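Local coordinates for CofB (Escherichia coli, PDB 4QS4), which is a minor pilin with a type IV pilin fold that initiates assembly of the CFA/III pilus of enterotoxigenic Escherichia coli, at residues A[65-70]-A[135-140]; A[127-132]-A[150-155]; A[405-410]-A[457-462]. All blocks are in the same frame, centred on the assembly; numbering follows the deposited sequence.

Interaction 1: A[65-70]-A[135-140]; sequences TNKDLN and VATDNT. With SO4 (sulfate ion), chain F.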
loop_
_atom_site.group_PDB
_atom_site.type_symbol
_atom_site.label_atom_id
_atom_site.label_comp_id
_atom_site.label_asym_id
_atom_site.label_seq_id
_atom_site.Cartn_x
_atom_site.Cartn_y
_atom_site.Cartn_z
ATOM N N THR A 65 -28.005 15.516 30.994
ATOM C CA THR A 65 -27.524 14.773 32.161
ATOM C C THR A 65 -28.145 13.383 32.271
ATOM O O THR A 65 -28.008 12.718 33.306
ATOM C CB THR A 65 -27.812 15.564 33.450
ATOM O OG1 THR A 65 -29.202 15.882 33.519
ATOM C CG2 THR A 65 -27.006 16.864 33.458
ATOM N N ASN A 66 -28.806 12.936 31.204
ATOM C CA ASN A 66 -29.478 11.642 31.216
ATOM C C ASN A 66 -28.505 10.530 30.893
ATOM O O ASN A 66 -28.534 9.966 29.803
ATOM C CB ASN A 66 -30.696 11.614 30.273
ATOM C CG ASN A 66 -30.364 12.050 28.863
ATOM O OD1 ASN A 66 -29.683 13.051 28.659
ATOM N ND2 ASN A 66 -30.849 11.298 27.884
ATOM N N LYS A 67 -27.629 10.227 31.852
ATOM C CA LYS A 67 -26.640 9.142 31.709
ATOM C C LYS A 67 -27.325 7.784 31.518
ATOM O O LYS A 67 -26.846 6.924 30.781
ATOM C CB LYS A 67 -25.750 9.065 32.951
ATOM C CG LYS A 67 -24.826 10.256 33.157
ATOM C CD LYS A 67 -24.458 10.382 34.630
ATOM C CE LYS A 67 -23.163 11.143 34.837
ATOM N NZ LYS A 67 -21.989 10.311 34.454
ATOM N N ASP A 68 -28.438 7.604 32.208
ATOM C CA ASP A 68 -29.262 6.408 32.079
ATOM C C ASP A 68 -30.100 6.538 30.805
ATOM O O ASP A 68 -30.825 7.523 30.632
ATOM C CB ASP A 68 -30.148 6.267 33.327
ATOM C CG ASP A 68 -31.074 5.056 33.284
ATOM O OD1 ASP A 68 -30.940 4.189 32.394
ATOM O OD2 ASP A 68 -31.958 4.987 34.167
ATOM N N LEU A 69 -29.985 5.547 29.925
ATOM C CA LEU A 69 -30.747 5.491 28.673
ATOM C C LEU A 69 -32.257 5.573 28.877
ATOM O O LEU A 69 -32.974 6.009 27.982
ATOM C CB LEU A 69 -30.443 4.194 27.904
ATOM C CG LEU A 69 -29.157 4.044 27.087
ATOM C CD1 LEU A 69 -29.084 5.091 25.991
ATOM C CD2 LEU A 69 -27.922 4.099 27.972
ATOM N N ASN A 70 -32.736 5.117 30.033
ATOM C CA ASN A 70 -34.169 5.082 30.326
ATOM C C ASN A 70 -34.705 6.310 31.062
ATOM O O ASN A 70 -35.907 6.430 31.242
ATOM C CB ASN A 70 -34.514 3.823 31.134
ATOM C CG ASN A 70 -34.318 2.549 30.338
ATOM O OD1 ASN A 70 -34.395 2.543 29.112
ATOM N ND2 ASN A 70 -34.076 1.457 31.038
ATOM N N VAL A 135 -24.428 13.914 26.286
ATOM C CA VAL A 135 -24.595 13.479 27.672
ATOM C C VAL A 135 -23.287 13.667 28.451
ATOM O O VAL A 135 -22.274 13.045 28.132
ATOM C CB VAL A 135 -25.045 12.003 27.741
ATOM C CG1 VAL A 135 -25.235 11.557 29.189
ATOM C CG2 VAL A 135 -26.331 11.815 26.949
ATOM N N ALA A 136 -23.315 14.545 29.448
ATOM C CA ALA A 136 -22.131 14.858 30.259
ATOM C C ALA A 136 -21.788 13.745 31.243
ATOM O O ALA A 136 -22.673 13.154 31.876
ATOM C CB ALA A 136 -22.330 16.156 31.024
ATOM N N THR A 137 -20.491 13.499 31.389
ATOM C CA THR A 137 -19.981 12.568 32.397
ATOM C C THR A 137 -20.145 13.119 33.808
ATOM O O THR A 137 -20.307 12.348 34.752
ATOM C CB THR A 137 -18.497 12.251 32.142
ATOM O OG1 THR A 137 -18.313 11.986 30.751
ATOM C CG2 THR A 137 -18.056 11.026 32.939
ATOM N N ASP A 138 -20.096 14.444 33.957
ATOM C CA ASP A 138 -20.284 15.079 35.266
ATOM C C ASP A 138 -20.877 16.484 35.117
ATOM O O ASP A 138 -21.125 16.933 33.998
ATOM C CB ASP A 138 -18.959 15.103 36.041
ATOM C CG ASP A 138 -17.820 15.691 35.239
ATOM O OD1 ASP A 138 -17.860 16.902 34.938
ATOM O OD2 ASP A 138 -16.877 14.939 34.920
ATOM N N ASN A 139 -21.094 17.174 36.241
ATOM C CA ASN A 139 -21.796 18.469 36.244
ATOM C C ASN A 139 -20.917 19.714 36.010
ATOM O O ASN A 139 -21.387 20.840 36.172
ATOM C CB ASN A 139 -22.612 18.636 37.542
ATOM C CG ASN A 139 -21.741 18.698 38.789
ATOM O OD1 ASN A 139 -20.551 18.375 38.747
ATOM N ND2 ASN A 139 -22.336 19.105 39.911
ATOM N N THR A 140 -19.659 19.521 35.620
ATOM C CA THR A 140 -18.759 20.645 35.372
ATOM C C THR A 140 -18.999 21.267 33.997
ATOM O O THR A 140 -19.428 20.588 33.053
ATOM C CB THR A 140 -17.283 20.217 35.447
ATOM O OG1 THR A 140 -17.026 19.224 34.446
ATOM C CG2 THR A 140 -16.952 19.653 36.819
HETATM S S SO4 F . -29.634 9.853 34.853
HETATM O O1 SO4 F . -30.223 8.918 35.841
HETATM O O2 SO4 F . -30.426 11.106 34.833
HETATM O O3 SO4 F . -28.232 10.122 35.246
HETATM O O4 SO4 F . -29.652 9.256 33.512
#
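Lys-67 and Thr-137 make the one hydrogen bond between a loop of the pilin domain and the end of strand 127-136 with the turn after it. The ammonium nitrogen NZ of Lys-67 lies 2.7 Å from O of Thr-137. It comes from above the carbonyl plane, with a C=O...N angle of 119°. The chain turns at its last torsion (chi4 -74°), which swings NZ onto this oxygen. Glu-146 gives the same ammonium a salt bridge.

The van der Waals contacts centre on Val-135. CG1 of Val-135 stands 3.8 Å from CA of Lys-67. It also touches O of Asn-66. CG2 of Val-135 faces the amide oxygen OD1 of Asn-66 at 4.0 Å, and the two side chains meet at about a right angle. That amide oxygen is held by Thr-64 OG1. Asn-66 is the centre of an inverse gamma turn.

A sulfate, probably from the crystallisation liquor, sits beside the turn and is hydrogen-bonded to Ser-71 OG. The Asx turn of Asp-68 follows, with OD1 taking N of Asn-70.

The lysine charge is thus shared between a backbone carbonyl and a carboxylate, which probably favours its protonated form and ties the loop to the strand end.

Interaction 2: A[127-132]-A[150-155]; sequences LKIDRI and FILTFD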
loop_
_atom_site.group_PDB
_atom_site.type_symbol
_atom_site.label_atom_id
_atom_site.label_comp_id
_atom_site.label_asym_id
_atom_site.label_seq_id
_atom_site.Cartn_x
_atom_site.Cartn_y
_atom_site.Cartn_z
ATOM N N LEU A 127 -36.891 12.023 6.947
ATOM C CA LEU A 127 -36.078 11.692 8.119
ATOM C C LEU A 127 -34.898 12.657 8.208
ATOM O O LEU A 127 -34.007 12.631 7.357
ATOM C CB LEU A 127 -35.584 10.244 8.043
ATOM C CG LEU A 127 -35.043 9.623 9.336
ATOM C CD1 LEU A 127 -36.128 9.483 10.394
ATOM C CD2 LEU A 127 -34.418 8.265 9.063
ATOM N N LYS A 128 -34.919 13.514 9.230
ATOM C CA LYS A 128 -33.886 14.527 9.456
ATOM C C LYS A 128 -33.379 14.444 10.897
ATOM O O LYS A 128 -34.089 13.958 11.779
ATOM C CB LYS A 128 -34.455 15.932 9.214
ATOM C CG LYS A 128 -35.054 16.158 7.832
ATOM C CD LYS A 128 -35.647 17.556 7.711
ATOM C CE LYS A 128 -36.422 17.722 6.415
ATOM N NZ LYS A 128 -36.939 19.106 6.215
ATOM N N ILE A 129 -32.158 14.922 11.129
ATOM C CA ILE A 129 -31.645 15.092 12.487
ATOM C C ILE A 129 -32.246 16.376 13.052
ATOM O O ILE A 129 -32.003 17.460 12.522
ATOM C CB ILE A 129 -30.105 15.178 12.536
ATOM C CG1 ILE A 129 -29.476 13.902 11.982
ATOM C CG2 ILE A 129 -29.634 15.404 13.973
ATOM C CD1 ILE A 129 -28.006 14.036 11.643
ATOM N N ASP A 130 -33.041 16.245 14.114
ATOM C CA ASP A 130 -33.776 17.377 14.678
ATOM C C ASP A 130 -33.093 17.953 15.917
ATOM O O ASP A 130 -33.306 19.115 16.267
ATOM C CB ASP A 130 -35.211 16.953 15.031
ATOM C CG ASP A 130 -36.122 18.143 15.320
ATOM O OD1 ASP A 130 -36.098 19.121 14.538
ATOM O OD2 ASP A 130 -36.865 18.110 16.325
ATOM N N ARG A 131 -32.266 17.139 16.568
ATOM C CA ARG A 131 -31.711 17.493 17.868
ATOM C C ARG A 131 -30.567 16.551 18.228
ATOM O O ARG A 131 -30.572 15.381 17.845
ATOM C CB ARG A 131 -32.830 17.418 18.918
ATOM C CG ARG A 131 -32.388 17.394 20.368
ATOM C CD ARG A 131 -33.593 17.312 21.293
ATOM N NE ARG A 131 -33.238 16.725 22.586
ATOM C CZ ARG A 131 -34.039 16.710 23.650
ATOM N NH1 ARG A 131 -35.257 17.260 23.606
ATOM N NH2 ARG A 131 -33.615 16.149 24.775
ATOM N N ILE A 132 -29.587 17.080 18.952
ATOM C CA ILE A 132 -28.435 16.309 19.410
ATOM C C ILE A 132 -28.262 16.527 20.912
ATOM O O ILE A 132 -28.302 17.659 21.376
ATOM C CB ILE A 132 -27.146 16.735 18.672
ATOM C CG1 ILE A 132 -27.325 16.565 17.161
ATOM C CG2 ILE A 132 -25.939 15.932 19.153
ATOM C CD1 ILE A 132 -26.206 17.163 16.332
ATOM N N PHE A 150 -28.594 11.206 18.871
ATOM C CA PHE A 150 -29.161 11.904 17.730
ATOM C C PHE A 150 -30.635 11.576 17.632
ATOM O O PHE A 150 -31.007 10.415 17.501
ATOM C CB PHE A 150 -28.452 11.492 16.444
ATOM C CG PHE A 150 -27.014 11.897 16.413
ATOM C CD1 PHE A 150 -26.635 13.112 15.860
ATOM C CD2 PHE A 150 -26.043 11.073 16.962
ATOM C CE1 PHE A 150 -25.296 13.490 15.835
ATOM C CE2 PHE A 150 -24.711 11.447 16.945
ATOM C CZ PHE A 150 -24.339 12.654 16.384
ATOM N N ILE A 151 -31.462 12.607 17.719
ATOM C CA ILE A 151 -32.901 12.446 17.602
ATOM C C ILE A 151 -33.280 12.712 16.152
ATOM O O ILE A 151 -33.096 13.821 15.649
ATOM C CB ILE A 151 -33.666 13.395 18.542
ATOM C CG1 ILE A 151 -33.474 12.962 20.009
ATOM C CG2 ILE A 151 -35.152 13.401 18.188
ATOM C CD1 ILE A 151 -32.108 13.273 20.591
ATOM N N LEU A 152 -33.778 11.677 15.489
ATOM C CA LEU A 152 -34.202 11.773 14.106
ATOM C C LEU A 152 -35.708 11.966 14.045
ATOM O O LEU A 152 -36.458 11.112 14.505
ATOM C CB LEU A 152 -33.812 10.508 13.352
ATOM C CG LEU A 152 -32.318 10.198 13.359
ATOM C CD1 LEU A 152 -32.020 9.025 12.447
ATOM C CD2 LEU A 152 -31.508 11.419 12.949
ATOM N N THR A 153 -36.139 13.102 13.505
ATOM C CA THR A 153 -37.560 13.387 13.338
ATOM C C THR A 153 -38.071 12.720 12.066
ATOM O O THR A 153 -37.404 12.748 11.027
ATOM C CB THR A 153 -37.850 14.904 13.289
ATOM O OG1 THR A 153 -39.264 15.126 13.359
ATOM C CG2 THR A 153 -37.302 15.552 12.011
ATOM N N PHE A 154 -39.247 12.111 12.157
ATOM C CA PHE A 154 -39.883 11.494 11.001
ATOM C C PHE A 154 -41.084 12.332 10.573
ATOM O O PHE A 154 -42.075 12.423 11.296
ATOM C CB PHE A 154 -40.317 10.060 11.302
ATOM C CG PHE A 154 -40.848 9.336 10.099
ATOM C CD1 PHE A 154 -39.981 8.849 9.133
ATOM C CD2 PHE A 154 -42.217 9.154 9.921
ATOM C CE1 PHE A 154 -40.463 8.187 8.012
ATOM C CE2 PHE A 154 -42.707 8.492 8.803
ATOM C CZ PHE A 154 -41.828 8.008 7.847
ATOM N N ASP A 155 -40.975 12.946 9.396
ATOM C CA ASP A 155 -41.995 13.848 8.872
ATOM C C ASP A 155 -42.915 13.080 7.920
ATOM O O ASP A 155 -42.692 13.034 6.706
ATOM C CB ASP A 155 -41.321 15.038 8.171
ATOM C CG ASP A 155 -42.196 16.276 8.140
ATOM O OD1 ASP A 155 -43.383 16.167 7.754
ATOM O OD2 ASP A 155 -41.687 17.363 8.496
#
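A beta hairpin of the pilin domain, formed by strands 127-136 and 145-154, contains this antiparallel pairing. Lys-128 and Thr-153 form a hydrogen-bonded pair: N of Lys-128 donates to O of Thr-153 at 3.2 Å, and N of Thr-153 donates to O of Lys-128 at 2.8 Å. A classic beta bulge follows. Asp-130 and Arg-131 both face Ile-151. O of Ile-151 takes N of Asp-130, and N of Ile-151 donates to O of Arg-131, both at 2.9 Å.

Leu-127, Ile-129, Ile-132, Phe-150, Leu-152 and Phe-154 share one face. CG1 of Ile-129 presses on CD2 of Leu-152 at 3.4 Å, tighter than usual for two carbons. Ile-132 runs alongside Phe-150, with CG1 of Ile-132 3.8 Å from CD1 of Phe-150. CG2 of Ile-129 meets that ring at its edge. CD1 of Leu-127 reaches the edge of the Phe-154 ring.

At the bulge Asp-130 points to the partner strand, and its CB packs 3.8 Å from CB of Thr-153. Its carboxylate goes on to Trp-199 and Arg-191. On the other face, Arg-131 is extended from CG to NE and lies beside Ile-151. Its guanidinium binds Asp-133 and makes a cation-pi contact with Phe-80.

The apolar face packs on helix 9-32 through Leu-20, Ile-24 and Ile-27, as in the type IV pilin fold. Strands 81-82 and 226-233 flank the hairpin, and Tyr-168 of helix 167-177 touches Leu-127 and Phe-154.

Interaction 3: A[405-410]-A[457-462]; sequences PRLSAS and SKWYIT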
loop_
_atom_site.group_PDB
_atom_site.type_symbol
_atom_site.label_atom_id
_atom_site.label_comp_id
_atom_site.label_asym_id
_atom_site.label_seq_id
_atom_site.Cartn_x
_atom_site.Cartn_y
_atom_site.Cartn_z
ATOM N N PRO A 405 17.887 -21.369 -18.988
ATOM C CA PRO A 405 19.317 -21.230 -18.766
ATOM C C PRO A 405 20.034 -20.809 -20.044
ATOM O O PRO A 405 19.687 -21.283 -21.133
ATOM C CB PRO A 405 19.764 -22.635 -18.337
ATOM C CG PRO A 405 18.518 -23.399 -18.044
ATOM C CD PRO A 405 17.435 -22.768 -18.861
ATOM N N ARG A 406 21.020 -19.924 -19.897
ATOM C CA ARG A 406 21.768 -19.386 -21.027
ATOM C C ARG A 406 23.276 -19.468 -20.783
ATOM O O ARG A 406 23.759 -19.409 -19.634
ATOM C CB ARG A 406 21.362 -17.933 -21.299
ATOM C CG ARG A 406 19.902 -17.730 -21.709
ATOM C CD ARG A 406 19.567 -18.329 -23.069
ATOM N NE ARG A 406 20.468 -17.818 -24.094
ATOM C CZ ARG A 406 20.360 -16.630 -24.692
ATOM N NH1 ARG A 406 19.361 -15.804 -24.412
ATOM N NH2 ARG A 406 21.265 -16.265 -25.580
ATOM N N LEU A 407 24.018 -19.629 -21.871
ATOM C CA LEU A 407 25.459 -19.624 -21.811
ATOM C C LEU A 407 26.035 -19.164 -23.143
ATOM O O LEU A 407 25.581 -19.576 -24.221
ATOM C CB LEU A 407 25.997 -21.004 -21.438
ATOM C CG LEU A 407 27.512 -21.124 -21.214
ATOM C CD1 LEU A 407 27.820 -22.210 -20.198
ATOM C CD2 LEU A 407 28.280 -21.389 -22.505
ATOM N N SER A 408 27.035 -18.298 -23.044
ATOM C CA SER A 408 27.801 -17.842 -24.190
ATOM C C SER A 408 29.284 -17.926 -23.862
ATOM O O SER A 408 29.659 -18.006 -22.703
ATOM C CB SER A 408 27.428 -16.400 -24.521
ATOM O OG SER A 408 26.261 -16.356 -25.316
ATOM N N ALA A 409 30.109 -17.907 -24.904
ATOM C CA ALA A 409 31.560 -17.976 -24.787
ATOM C C ALA A 409 32.205 -16.945 -25.728
ATOM O O ALA A 409 31.854 -16.867 -26.920
ATOM C CB ALA A 409 32.042 -19.373 -25.132
ATOM N N SER A 410 33.122 -16.152 -25.179
ATOM C CA SER A 410 33.856 -15.141 -25.939
ATOM C C SER A 410 35.352 -15.428 -25.865
ATOM O O SER A 410 35.850 -15.849 -24.821
ATOM C CB SER A 410 33.560 -13.743 -25.391
ATOM O OG SER A 410 32.186 -13.421 -25.555
ATOM N N SER A 457 20.845 -31.539 -18.131
ATOM C CA SER A 457 21.575 -31.046 -16.954
ATOM C C SER A 457 23.033 -30.603 -17.186
ATOM O O SER A 457 23.693 -30.164 -16.241
ATOM C CB SER A 457 21.534 -32.116 -15.862
ATOM O OG SER A 457 22.138 -33.301 -16.330
ATOM N N LYS A 458 23.531 -30.692 -18.420
ATOM C CA LYS A 458 24.925 -30.323 -18.718
ATOM C C LYS A 458 25.050 -29.329 -19.882
ATOM O O LYS A 458 24.269 -29.384 -20.828
ATOM C CB LYS A 458 25.740 -31.574 -19.039
ATOM C CG LYS A 458 25.738 -32.629 -17.944
ATOM C CD LYS A 458 26.507 -32.167 -16.719
ATOM C CE LYS A 458 26.617 -33.284 -15.693
ATOM N NZ LYS A 458 27.651 -32.966 -14.669
ATOM N N TRP A 459 26.028 -28.422 -19.777
ATOM C CA TRP A 459 26.468 -27.560 -20.879
ATOM C C TRP A 459 27.740 -28.166 -21.440
ATOM O O TRP A 459 28.624 -28.566 -20.673
ATOM C CB TRP A 459 26.837 -26.145 -20.403
ATOM C CG TRP A 459 25.701 -25.239 -20.051
ATOM C CD1 TRP A 459 25.382 -24.793 -18.808
ATOM C CD2 TRP A 459 24.774 -24.622 -20.950
ATOM N NE1 TRP A 459 24.296 -23.957 -18.866
ATOM C CE2 TRP A 459 23.900 -23.835 -20.170
ATOM C CE3 TRP A 459 24.587 -24.666 -22.335
ATOM C CZ2 TRP A 459 22.852 -23.101 -20.726
ATOM C CZ3 TRP A 459 23.538 -23.939 -22.890
ATOM C CH2 TRP A 459 22.687 -23.164 -22.086
ATOM N N TYR A 460 27.846 -28.223 -22.762
ATOM C CA TYR A 460 29.059 -28.720 -23.418
ATOM C C TYR A 460 29.603 -27.663 -24.367
ATOM O O TYR A 460 28.940 -27.294 -25.340
ATOM C CB TYR A 460 28.773 -29.991 -24.220
ATOM C CG TYR A 460 28.167 -31.126 -23.436
ATOM C CD1 TYR A 460 28.962 -31.991 -22.690
ATOM C CD2 TYR A 460 26.795 -31.363 -23.475
ATOM C CE1 TYR A 460 28.406 -33.050 -21.987
ATOM C CE2 TYR A 460 26.232 -32.418 -22.777
ATOM C CZ TYR A 460 27.038 -33.252 -22.032
ATOM O OH TYR A 460 26.463 -34.303 -21.347
ATOM N N ILE A 461 30.811 -27.197 -24.085
ATOM C CA ILE A 461 31.466 -26.193 -24.913
ATOM C C ILE A 461 32.672 -26.838 -25.586
ATOM O O ILE A 461 33.537 -27.413 -24.917
ATOM C CB ILE A 461 31.929 -24.985 -24.085
ATOM C CG1 ILE A 461 30.814 -24.542 -23.133
ATOM C CG2 ILE A 461 32.363 -23.851 -25.020
ATOM C CD1 ILE A 461 31.307 -23.665 -22.010
ATOM N N THR A 462 32.701 -26.769 -26.909
ATOM C CA THR A 462 33.767 -27.372 -27.695
ATOM C C THR A 462 34.199 -26.388 -28.772
ATOM O O THR A 462 33.516 -25.391 -29.021
ATOM C CB THR A 462 33.315 -28.691 -28.358
ATOM O OG1 THR A 462 32.198 -28.443 -29.223
ATOM C CG2 THR A 462 32.916 -29.718 -27.300
#
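Leu-407 packs over one face of the Trp-459 indole, between two antiparallel beta sheets of the CofB C-terminal domain. Strand 404-414 belongs to one sheet and strand 458-469 to the other. The segment axes approach to 9.4 Å and run 17° from parallel. No hydrogen bond joins them. The contact is made by side chains that meet between the two sheets.

Leu-407 covers the indole. CB of Leu-407 lies 3.7 Å from the centroid of the six-membered ring of Trp-459, only 8° off the ring normal. This is a CH-pi contact over the face. CG is anti to the backbone N (chi1 -175°), which carries the branch past the benzo ring toward the pyrrole part. There CD1 of Leu-407 sits 3.7 Å from CG of Trp-459. The leucine and the indole point opposite ways as they pass. The other methyl, CD2 of Leu-407, turns to Ile-461 and meets CD1 of Ile-461 at 3.8 Å.

Trp-459 has its CG on the far side from its own carbonyl carbon, which sends the indole across to strand 404-414 in the facing sheet. Pro-405 meets its rim: O of Pro-405 lies near the ring plane, 3.7 Å from CH2 of Trp-459, and CB approaches CZ2. The indole NE1 is hydrogen-bonded to Gln-392 OE1. That bond would help fix the rotation of the ring. The NE2 of Gln-392 binds O of Arg-406, so one amide spans both segments.

Leu-389, Val-452 and Ile-488 add to the apolar surroundings of Leu-407. Farther along the strands the contact thins out, and CB of Ala-409 is 4.5 Å from CG2 of Ile-461.

How the interactions relate
Interactions 1 and 2 both use strand 127-136 of the pilin domain, with centres 20 Å apart. Their segments alternate along the chain. Both are buried contacts. Interaction 2 lies inside the sheet and joins neighbouring strands by backbone bonds, with an apolar face turned to the long helix. Interaction 1 sits at the end of the same strand, where the 65-70 loop packs against it, and it includes an exposed lysine beside a buried valine. Interaction 3, in the C-terminal domain, is partly buried. Its centre is about 84 Å from that of interaction 1 and 81 Å from that of interaction 2. It links separate sheets by apolar and CH-pi contacts, without a direct hydrogen bond.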